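Local coordinates for sensor protein (Vibrio cholerae, PDB 3BY9), which binds succinate through this sensor domain of the membrane histidine kinase DctB, which probably autophosphorylates to signal C4-dicarboxylates in a two-component system, at residues P34-L48 with Y132-I146. Sequence-based numbering, arbitrary orientation.
With CA (calcium ion), chain C.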
ATOM      1  N   PRO A  34       0.419  15.216   2.495  1.00 10.73           N
ATOM      2  CA  PRO A  34       1.855  15.543   2.572  1.00  9.17           C
ATOM      3  C   PRO A  34       2.120  16.915   1.936  1.00 10.00           C
ATOM      4  O   PRO A  34       2.819  17.736   2.516  1.00  9.12           O
ATOM      5  CB  PRO A  34       2.510  14.399   1.805  1.00 10.35           C
ATOM      6  CG  PRO A  34       1.610  13.209   2.182  1.00 10.16           C
ATOM      7  CD  PRO A  34       0.199  13.808   2.068  1.00  8.49           C
ATOM      8  N   HIS A  35       1.529  17.192   0.769  1.00  9.42           N
ATOM      9  CA  HIS A  35       1.788  18.504   0.139  1.00 10.47           C
ATOM     10  C   HIS A  35       1.232  19.605   1.076  1.00  8.20           C
ATOM     11  O   HIS A  35       1.904  20.599   1.337  1.00  8.28           O
ATOM     12  CB  HIS A  35       1.107  18.577  -1.232  1.00  9.81           C
ATOM     13  CG  HIS A  35       1.348  19.877  -1.969  1.00 10.81           C
ATOM     14  ND1 HIS A  35       0.528  20.319  -2.977  1.00 16.84           N
ATOM     15  CD2 HIS A  35       2.344  20.796  -1.857  1.00 14.15           C
ATOM     16  CE1 HIS A  35       1.012  21.456  -3.468  1.00 13.02           C
ATOM     17  NE2 HIS A  35       2.111  21.767  -2.806  1.00 17.25           N
ATOM     18  N   LEU A  36       0.025  19.385   1.627  1.00  7.97           N
ATOM     19  CA  LEU A  36      -0.616  20.374   2.484  1.00  8.08           C
ATOM     20  C   LEU A  36       0.265  20.852   3.624  1.00  6.62           C
ATOM     21  O   LEU A  36       0.338  22.067   3.867  1.00  8.62           O
ATOM     22  CB  LEU A  36      -1.937  19.792   3.054  1.00  6.32           C
ATOM     23  CG  LEU A  36      -2.557  20.565   4.231  1.00 13.66           C
ATOM     24  CD1 LEU A  36      -2.993  21.933   3.749  1.00 17.23           C
ATOM     25  CD2 LEU A  36      -3.756  19.829   4.813  1.00 13.01           C
ATOM     26  N   ILE A  37       0.950  19.923   4.291  1.00  7.86           N
ATOM     27  CA  ILE A  37       1.745  20.328   5.438  1.00  6.69           C
ATOM     28  C   ILE A  37       3.212  20.473   5.165  1.00  8.32           C
ATOM     29  O   ILE A  37       3.955  20.964   6.030  1.00  8.80           O
ATOM     30  CB  ILE A  37       1.594  19.347   6.658  1.00  6.94           C
ATOM     31  CG1 ILE A  37       2.084  17.921   6.301  1.00  7.99           C
ATOM     32  CG2 ILE A  37       0.090  19.228   7.057  1.00  9.36           C
ATOM     33  CD1 ILE A  37       2.130  16.962   7.517  1.00  9.97           C
ATOM     34  N   SER A  38       3.628  20.109   3.961  1.00  7.42           N
ATOM     35  CA  SER A  38       5.059  20.046   3.663  1.00  9.15           C
ATOM     36  C   SER A  38       5.865  21.290   3.939  1.00  7.66           C
ATOM     37  O   SER A  38       7.001  21.193   4.454  1.00  9.05           O
ATOM     38  CB  SER A  38       5.278  19.610   2.203  1.00  8.20           C
ATOM     39  OG  SER A  38       4.793  20.577   1.288  1.00  7.34           O
ATOM     40  N   LYS A  39       5.309  22.454   3.614  1.00  6.62           N
ATOM     41  CA  LYS A  39       6.092  23.698   3.826  1.00  5.82           C
ATOM     42  C   LYS A  39       5.755  24.393   5.151  1.00  8.62           C
ATOM     43  O   LYS A  39       6.234  25.500   5.432  1.00  9.52           O
ATOM     44  CB  LYS A  39       5.837  24.690   2.660  1.00  8.13           C
ATOM     45  CG  LYS A  39       6.619  24.279   1.406  1.00 10.13           C
ATOM     46  CD  LYS A  39       6.503  25.281   0.250  1.00 11.05           C
ATOM     47  CE  LYS A  39       6.979  26.702   0.598  1.00 10.71           C
ATOM     48  NZ  LYS A  39       8.408  26.790   1.047  1.00 12.91           N
ATOM     49  N   ASP A  40       4.942  23.740   5.965  1.00  7.16           N
ATOM     50  CA  ASP A  40       4.541  24.352   7.225  1.00  5.54           C
ATOM     51  C   ASP A  40       5.745  24.668   8.091  1.00  8.90           C
ATOM     52  O   ASP A  40       6.698  23.863   8.179  1.00  7.10           O
ATOM     53  CB  ASP A  40       3.599  23.418   8.011  1.00  6.70           C
ATOM     54  CG  ASP A  40       2.242  23.270   7.336  1.00  7.62           C
ATOM     55  OD1 ASP A  40       2.078  23.827   6.220  1.00  8.64           O
ATOM     56  OD2 ASP A  40       1.343  22.624   7.934  1.00 11.01           O
ATOM     57  N   LYS A  41       5.676  25.802   8.802  1.00  7.77           N
ATOM     58  CA  LYS A  41       6.807  26.210   9.644  1.00  8.24           C
ATOM     59  C   LYS A  41       7.378  25.110  10.559  1.00  8.98           C
ATOM     60  O   LYS A  41       8.583  24.962  10.673  1.00  8.68           O
ATOM     61  CB  LYS A  41       6.396  27.432  10.474  1.00  9.62           C
ATOM     62  CG  LYS A  41       7.488  27.920  11.478  1.00  7.45           C
ATOM     63  CD  LYS A  41       7.046  29.283  12.069  1.00 10.96           C
ATOM     64  CE  LYS A  41       8.002  29.776  13.211  1.00 13.68           C
ATOM     65  NZ  LYS A  41       9.349  30.074  12.636  1.00 13.87           N
ATOM     66  N   GLU A  42       6.500  24.353  11.220  1.00  8.53           N
ATOM     67  CA  GLU A  42       6.959  23.311  12.126  1.00  8.04           C
ATOM     68  C   GLU A  42       7.869  22.292  11.440  1.00  9.35           C
ATOM     69  O   GLU A  42       8.827  21.794  12.045  1.00  9.38           O
ATOM     70  CB  GLU A  42       5.776  22.536  12.738  1.00  9.65           C
ATOM     71  CG  GLU A  42       4.792  23.377  13.648  1.00  7.73           C
ATOM     72  CD  GLU A  42       3.725  24.211  12.905  1.00  8.85           C
ATOM     73  OE1 GLU A  42       3.859  24.471  11.696  1.00 10.43           O
ATOM     74  OE2 GLU A  42       2.756  24.645  13.570  1.00 12.44           O
ATOM     75  N   LEU A  43       7.540  21.940  10.191  1.00  9.23           N
ATOM     76  CA  LEU A  43       8.352  20.940   9.492  1.00  8.61           C
ATOM     77  C   LEU A  43       9.662  21.554   8.997  1.00 11.46           C
ATOM     78  O   LEU A  43      10.724  20.965   9.186  1.00  9.10           O
ATOM     79  CB  LEU A  43       7.572  20.353   8.275  1.00  6.77           C
ATOM     80  CG  LEU A  43       6.552  19.264   8.618  1.00  8.93           C
ATOM     81  CD1 LEU A  43       5.391  19.835   9.492  1.00  9.66           C
ATOM     82  CD2 LEU A  43       5.980  18.719   7.268  1.00  8.86           C
ATOM     83  N   VAL A  44       9.592  22.748   8.396  1.00  8.08           N
ATOM     84  CA  VAL A  44      10.816  23.336   7.874  1.00  7.35           C
ATOM     85  C   VAL A  44      11.761  23.676   9.020  1.00  8.77           C
ATOM     86  O   VAL A  44      12.968  23.396   8.920  1.00  9.34           O
ATOM     87  CB  VAL A  44      10.556  24.582   7.018  1.00  6.99           C
ATOM     88  CG1 VAL A  44      11.907  25.241   6.563  1.00  8.05           C
ATOM     89  CG2 VAL A  44       9.702  24.178   5.794  1.00  8.79           C
ATOM     90  N   ASP A  45      11.231  24.230  10.107  1.00  8.71           N
ATOM     91  CA  ASP A  45      12.108  24.579  11.218  1.00  9.12           C
ATOM     92  C   ASP A  45      12.814  23.345  11.809  1.00  8.81           C
ATOM     93  O   ASP A  45      13.966  23.447  12.284  1.00 10.45           O
ATOM     94  CB  ASP A  45      11.328  25.288  12.334  1.00 10.78           C
ATOM     95  CG  ASP A  45      11.006  26.779  12.014  1.00 13.43           C
ATOM     96  OD1 ASP A  45      10.334  27.414  12.855  1.00 15.43           O
ATOM     97  OD2 ASP A  45      11.424  27.290  10.966  1.00 13.69           O
ATOM     98  N   ALA A  46      12.119  22.214  11.853  1.00  9.44           N
ATOM     99  CA  ALA A  46      12.771  21.008  12.357  1.00 10.73           C
ATOM    100  C   ALA A  46      13.921  20.579  11.455  1.00  8.00           C
ATOM    101  O   ALA A  46      14.993  20.172  11.920  1.00 10.16           O
ATOM    102  CB  ALA A  46      11.737  19.854  12.480  1.00  9.56           C
ATOM    103  N   LEU A  47      13.692  20.626  10.147  1.00  9.54           N
ATOM    104  CA  LEU A  47      14.724  20.191   9.219  1.00  9.67           C
ATOM    105  C   LEU A  47      15.918  21.133   9.303  1.00 12.27           C
ATOM    106  O   LEU A  47      17.048  20.715   9.105  1.00 11.32           O
ATOM    107  CB  LEU A  47      14.158  20.127   7.795  1.00  8.64           C
ATOM    108  CG  LEU A  47      13.187  18.938   7.604  1.00  8.10           C
ATOM    109  CD1 LEU A  47      12.421  19.129   6.299  1.00 12.10           C
ATOM    110  CD2 LEU A  47      13.964  17.635   7.515  1.00  7.01           C
ATOM    111  N   LEU A  48      15.655  22.407   9.591  1.00 10.40           N
ATOM    112  CA  LEU A  48      16.767  23.371   9.675  1.00 12.45           C
ATOM    113  C   LEU A  48      17.538  23.274  11.006  1.00 16.66           C
ATOM    114  O   LEU A  48      18.700  23.703  11.064  1.00 15.77           O
ATOM    115  CB  LEU A  48      16.208  24.807   9.495  1.00 10.51           C
ATOM    116  CG  LEU A  48      15.702  25.106   8.047  1.00 11.94           C
ATOM    117  CD1 LEU A  48      15.044  26.541   8.030  1.00 14.32           C
ATOM    118  CD2 LEU A  48      16.841  25.040   7.032  1.00 16.16           C
ATOM    119  N   TYR A 132       2.043   7.990   1.258  1.00  6.32           N
ATOM    120  CA  TYR A 132       2.134   9.145   0.345  1.00  8.90           C
ATOM    121  C   TYR A 132       3.305   9.997   0.850  1.00  7.74           C
ATOM    122  O   TYR A 132       3.405  10.272   2.055  1.00  8.80           O
ATOM    123  CB  TYR A 132       0.866   9.992   0.408  1.00  9.17           C
ATOM    124  CG  TYR A 132      -0.280   9.352  -0.357  1.00  9.89           C
ATOM    125  CD1 TYR A 132      -0.295   9.384  -1.749  1.00 11.76           C
ATOM    126  CD2 TYR A 132      -1.313   8.744   0.322  1.00 11.12           C
ATOM    127  CE1 TYR A 132      -1.357   8.813  -2.467  1.00 10.20           C
ATOM    128  CE2 TYR A 132      -2.385   8.172  -0.369  1.00  9.97           C
ATOM    129  CZ  TYR A 132      -2.397   8.218  -1.732  1.00 13.84           C
ATOM    130  OH  TYR A 132      -3.485   7.697  -2.385  1.00 15.71           O
ATOM    131  N   ALA A 133       4.168  10.452  -0.058  1.00  8.49           N
ATOM    132  CA  ALA A 133       5.325  11.242   0.373  1.00  6.85           C
ATOM    133  C   ALA A 133       5.467  12.474  -0.511  1.00  8.19           C
ATOM    134  O   ALA A 133       4.979  12.505  -1.669  1.00 10.39           O
ATOM    135  CB  ALA A 133       6.600  10.365   0.282  1.00 10.85           C
ATOM    136  N   TYR A 134       6.087  13.506   0.042  1.00  6.00           N
ATOM    137  CA  TYR A 134       6.214  14.752  -0.730  1.00 10.71           C
ATOM    138  C   TYR A 134       7.469  15.463  -0.245  1.00  9.37           C
ATOM    139  O   TYR A 134       7.799  15.437   0.934  1.00  7.35           O
ATOM    140  CB  TYR A 134       4.982  15.642  -0.438  1.00 10.03           C
ATOM    141  CG  TYR A 134       4.739  16.678  -1.503  1.00  9.48           C
ATOM    142  CD1 TYR A 134       3.963  16.374  -2.634  1.00 11.04           C
ATOM    143  CD2 TYR A 134       5.288  17.955  -1.395  1.00  7.95           C
ATOM    144  CE1 TYR A 134       3.763  17.330  -3.627  1.00 12.57           C
ATOM    145  CE2 TYR A 134       5.076  18.909  -2.392  1.00 12.02           C
ATOM    146  CZ  TYR A 134       4.315  18.584  -3.505  1.00 15.32           C
ATOM    147  OH  TYR A 134       4.131  19.536  -4.535  1.00 16.72           O
ATOM    148  N   PRO A 135       8.210  16.115  -1.163  1.00  6.92           N
ATOM    149  CA  PRO A 135       9.428  16.815  -0.733  1.00  7.07           C
ATOM    150  C   PRO A 135       9.126  18.092   0.090  1.00  9.56           C
ATOM    151  O   PRO A 135       8.149  18.805  -0.207  1.00 10.30           O
ATOM    152  CB  PRO A 135      10.101  17.199  -2.077  1.00 10.80           C
ATOM    153  CG  PRO A 135       8.879  17.425  -2.996  1.00  7.21           C
ATOM    154  CD  PRO A 135       7.994  16.206  -2.623  1.00  7.13           C
ATOM    155  N   VAL A 136       9.957  18.365   1.107  1.00  5.97           N
ATOM    156  CA  VAL A 136       9.814  19.621   1.853  1.00  8.40           C
ATOM    157  C   VAL A 136      10.805  20.568   1.177  1.00  9.89           C
ATOM    158  O   VAL A 136      12.000  20.292   1.159  1.00 10.49           O
ATOM    159  CB  VAL A 136      10.192  19.465   3.313  1.00  7.33           C
ATOM    160  CG1 VAL A 136      10.117  20.866   4.029  1.00  7.52           C
ATOM    161  CG2 VAL A 136       9.191  18.480   3.998  1.00  7.34           C
ATOM    162  N   ILE A 137      10.281  21.661   0.616  1.00  7.95           N
ATOM    163  CA  ILE A 137      11.104  22.598  -0.145  1.00  9.13           C
ATOM    164  C   ILE A 137      11.072  24.000   0.497  1.00 11.32           C
ATOM    165  O   ILE A 137       9.988  24.523   0.784  1.00 10.95           O
ATOM    166  CB  ILE A 137      10.526  22.685  -1.576  1.00  7.76           C
ATOM    167  CG1 ILE A 137      10.678  21.317  -2.274  1.00 10.23           C
ATOM    168  CG2 ILE A 137      11.303  23.765  -2.391  1.00  8.98           C
ATOM    169  CD1 ILE A 137       9.918  21.235  -3.672  1.00 11.11           C
ATOM    170  N   TYR A 138      12.249  24.577   0.746  1.00 10.01           N
ATOM    171  CA  TYR A 138      12.322  25.918   1.326  1.00  9.68           C
ATOM    172  C   TYR A 138      13.549  26.615   0.682  1.00 13.26           C
ATOM    173  O   TYR A 138      14.618  26.037   0.579  1.00 12.31           O
ATOM    174  CB  TYR A 138      12.517  25.836   2.853  1.00 11.61           C
ATOM    175  CG  TYR A 138      12.536  27.199   3.481  1.00  9.13           C
ATOM    176  CD1 TYR A 138      11.364  27.962   3.567  1.00 10.78           C
ATOM    177  CD2 TYR A 138      13.732  27.769   3.901  1.00 12.36           C
ATOM    178  CE1 TYR A 138      11.400  29.282   4.059  1.00 13.35           C
ATOM    179  CE2 TYR A 138      13.774  29.068   4.386  1.00 13.74           C
ATOM    180  CZ  TYR A 138      12.618  29.806   4.461  1.00 15.36           C
ATOM    181  OH  TYR A 138      12.678  31.088   4.960  1.00 17.56           O
ATOM    182  N   ALA A 139      13.364  27.871   0.294  1.00 13.16           N
ATOM    183  CA  ALA A 139      14.431  28.652  -0.346  1.00 15.88           C
ATOM    184  C   ALA A 139      14.994  27.884  -1.555  1.00 15.99           C
ATOM    185  O   ALA A 139      16.213  27.840  -1.774  1.00 17.55           O
ATOM    186  CB  ALA A 139      15.528  28.988   0.644  1.00 15.83           C
ATOM    187  N   ALA A 140      14.067  27.287  -2.292  1.00 13.07           N
ATOM    188  CA  ALA A 140      14.321  26.518  -3.525  1.00 15.76           C
ATOM    189  C   ALA A 140      15.153  25.265  -3.341  1.00 18.46           C
ATOM    190  O   ALA A 140      15.675  24.717  -4.324  1.00 21.53           O
ATOM    191  CB  ALA A 140      14.999  27.416  -4.594  1.00 20.49           C
ATOM    192  N   GLU A 141      15.263  24.798  -2.107  1.00 12.32           N
ATOM    193  CA  GLU A 141      16.077  23.624  -1.843  1.00 15.54           C
ATOM    194  C   GLU A 141      15.228  22.503  -1.251  1.00 12.23           C
ATOM    195  O   GLU A 141      14.366  22.774  -0.422  1.00 11.05           O
ATOM    196  CB  GLU A 141      17.151  23.957  -0.816  1.00 19.16           C
ATOM    197  CG  GLU A 141      18.108  25.057  -1.244  1.00 34.86           C
ATOM    198  CD  GLU A 141      19.529  24.545  -1.364  1.00 47.44           C
ATOM    199  OE1 GLU A 141      19.740  23.583  -2.135  1.00 50.66           O
ATOM    200  OE2 GLU A 141      20.431  25.096  -0.688  1.00 51.46           O
ATOM    201  N   ILE A 142      15.540  21.263  -1.614  1.00 11.64           N
ATOM    202  CA  ILE A 142      14.801  20.142  -1.000  1.00  9.66           C
ATOM    203  C   ILE A 142      15.528  19.854   0.312  1.00 11.26           C
ATOM    204  O   ILE A 142      16.708  19.484   0.315  1.00 13.89           O
ATOM    205  CB  ILE A 142      14.817  18.896  -1.924  1.00 12.84           C
ATOM    206  CG1 ILE A 142      14.013  19.203  -3.203  1.00 11.52           C
ATOM    207  CG2 ILE A 142      14.163  17.689  -1.172  1.00 15.03           C
ATOM    208  CD1 ILE A 142      14.147  18.138  -4.315  1.00 15.46           C
ATOM    209  N   LEU A 143      14.811  19.950   1.441  1.00  8.01           N
ATOM    210  CA  LEU A 143      15.397  19.732   2.754  1.00  8.66           C
ATOM    211  C   LEU A 143      15.020  18.394   3.393  1.00  8.35           C
ATOM    212  O   LEU A 143      15.644  18.009   4.363  1.00 10.23           O
ATOM    213  CB  LEU A 143      14.896  20.831   3.709  1.00 11.81           C
ATOM    214  CG  LEU A 143      15.181  22.280   3.356  1.00 13.57           C
ATOM    215  CD1 LEU A 143      14.571  23.161   4.518  1.00 14.32           C
ATOM    216  CD2 LEU A 143      16.659  22.497   3.287  1.00 19.24           C
ATOM    217  N   GLY A 144      14.031  17.691   2.839  1.00  8.10           N
ATOM    218  CA  GLY A 144      13.617  16.436   3.467  1.00  6.97           C
ATOM    219  C   GLY A 144      12.327  15.957   2.805  1.00  9.27           C
ATOM    220  O   GLY A 144      11.931  16.444   1.754  1.00  7.74           O
ATOM    221  N   VAL A 145      11.649  15.021   3.458  1.00  6.74           N
ATOM    222  CA  VAL A 145      10.439  14.427   2.890  1.00  7.06           C
ATOM    223  C   VAL A 145       9.435  14.238   4.019  1.00  8.54           C
ATOM    224  O   VAL A 145       9.819  13.815   5.120  1.00  8.18           O
ATOM    225  CB  VAL A 145      10.755  12.997   2.325  1.00  9.02           C
ATOM    226  CG1 VAL A 145       9.445  12.232   1.939  1.00  8.17           C
ATOM    227  CG2 VAL A 145      11.618  13.116   1.047  1.00  8.63           C
ATOM    228  N   ILE A 146       8.172  14.563   3.737  1.00  6.41           N
ATOM    229  CA  ILE A 146       7.097  14.321   4.730  1.00  5.33           C
ATOM    230  C   ILE A 146       6.260  13.147   4.172  1.00  7.13           C
ATOM    231  O   ILE A 146       5.997  13.061   2.956  1.00  7.49           O
ATOM    232  CB  ILE A 146       6.270  15.627   4.928  1.00  5.42           C
ATOM    233  CG1 ILE A 146       5.079  15.356   5.871  1.00  5.97           C
ATOM    234  CG2 ILE A 146       5.673  16.121   3.624  1.00  6.74           C
ATOM    235  CD1 ILE A 146       5.475  14.993   7.298  1.00  8.58           C
TER
HETATM  236 CA    CA C   1       1.249  24.251   4.078  1.00  7.58          CA
HETATM  237  O   HOH W   1       2.595  23.094   2.385  1.00  7.60           O
HETATM  238  O   HOH W   2       7.154  21.347  -0.266  1.00  9.76           O
HETATM  239  O   HOH W   3      -0.772  25.057   5.318  1.00  7.98           O
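His35 (chi1 -178°) and Tyr134 (chi1 -159°) both carry CG trans to the backbone N, which runs their side chains alongside each other in one direction and lays the imidazole over the phenol. The rings form an offset stack, centroids 4.4 Å apart and planes at 23°, while His35 CB sits over the centre of the tyrosine ring as a CH-pi contact; Pro135 CD covers the opposite face near its rim. Lys39, bent at its last two torsions, curls back so that NZ donates to Ile137 O at 2.8 Å. Water 2 adds a polar link, donating to both Ser38 OG and Pro135 O. Elsewhere the interface is apolar. Ile146 CG1 lies 3.7 Å from Ile37 CD1 and 3.8 Å from Leu43 CD2, both side chains crossing it at about a right angle. Leu47 CD1 meets Val136 CG1 tip to tip at 3.7 Å, and Val44 CG1 packs 3.7 Å from Tyr138 CG. Ser38 O is buried without a polar partner, facing Val136 CG1. Calcium is bound by Leu36 O (2.4 Å), Asp40 OD1 (2.3 Å) and waters 1 and 3; water 1 also bridges His35 O and Lys39 N. Ala133 points away from the helices onto Tyr106, a succinate-binding residue, so helices 33-38 and 41-48 cover the sheet face opposite the ligand pocket, packing on a type I' hairpin of the five-stranded antiparallel sheet (order 2-1-5-4-3) characteristic of PAS-like (PDC) sensor domains.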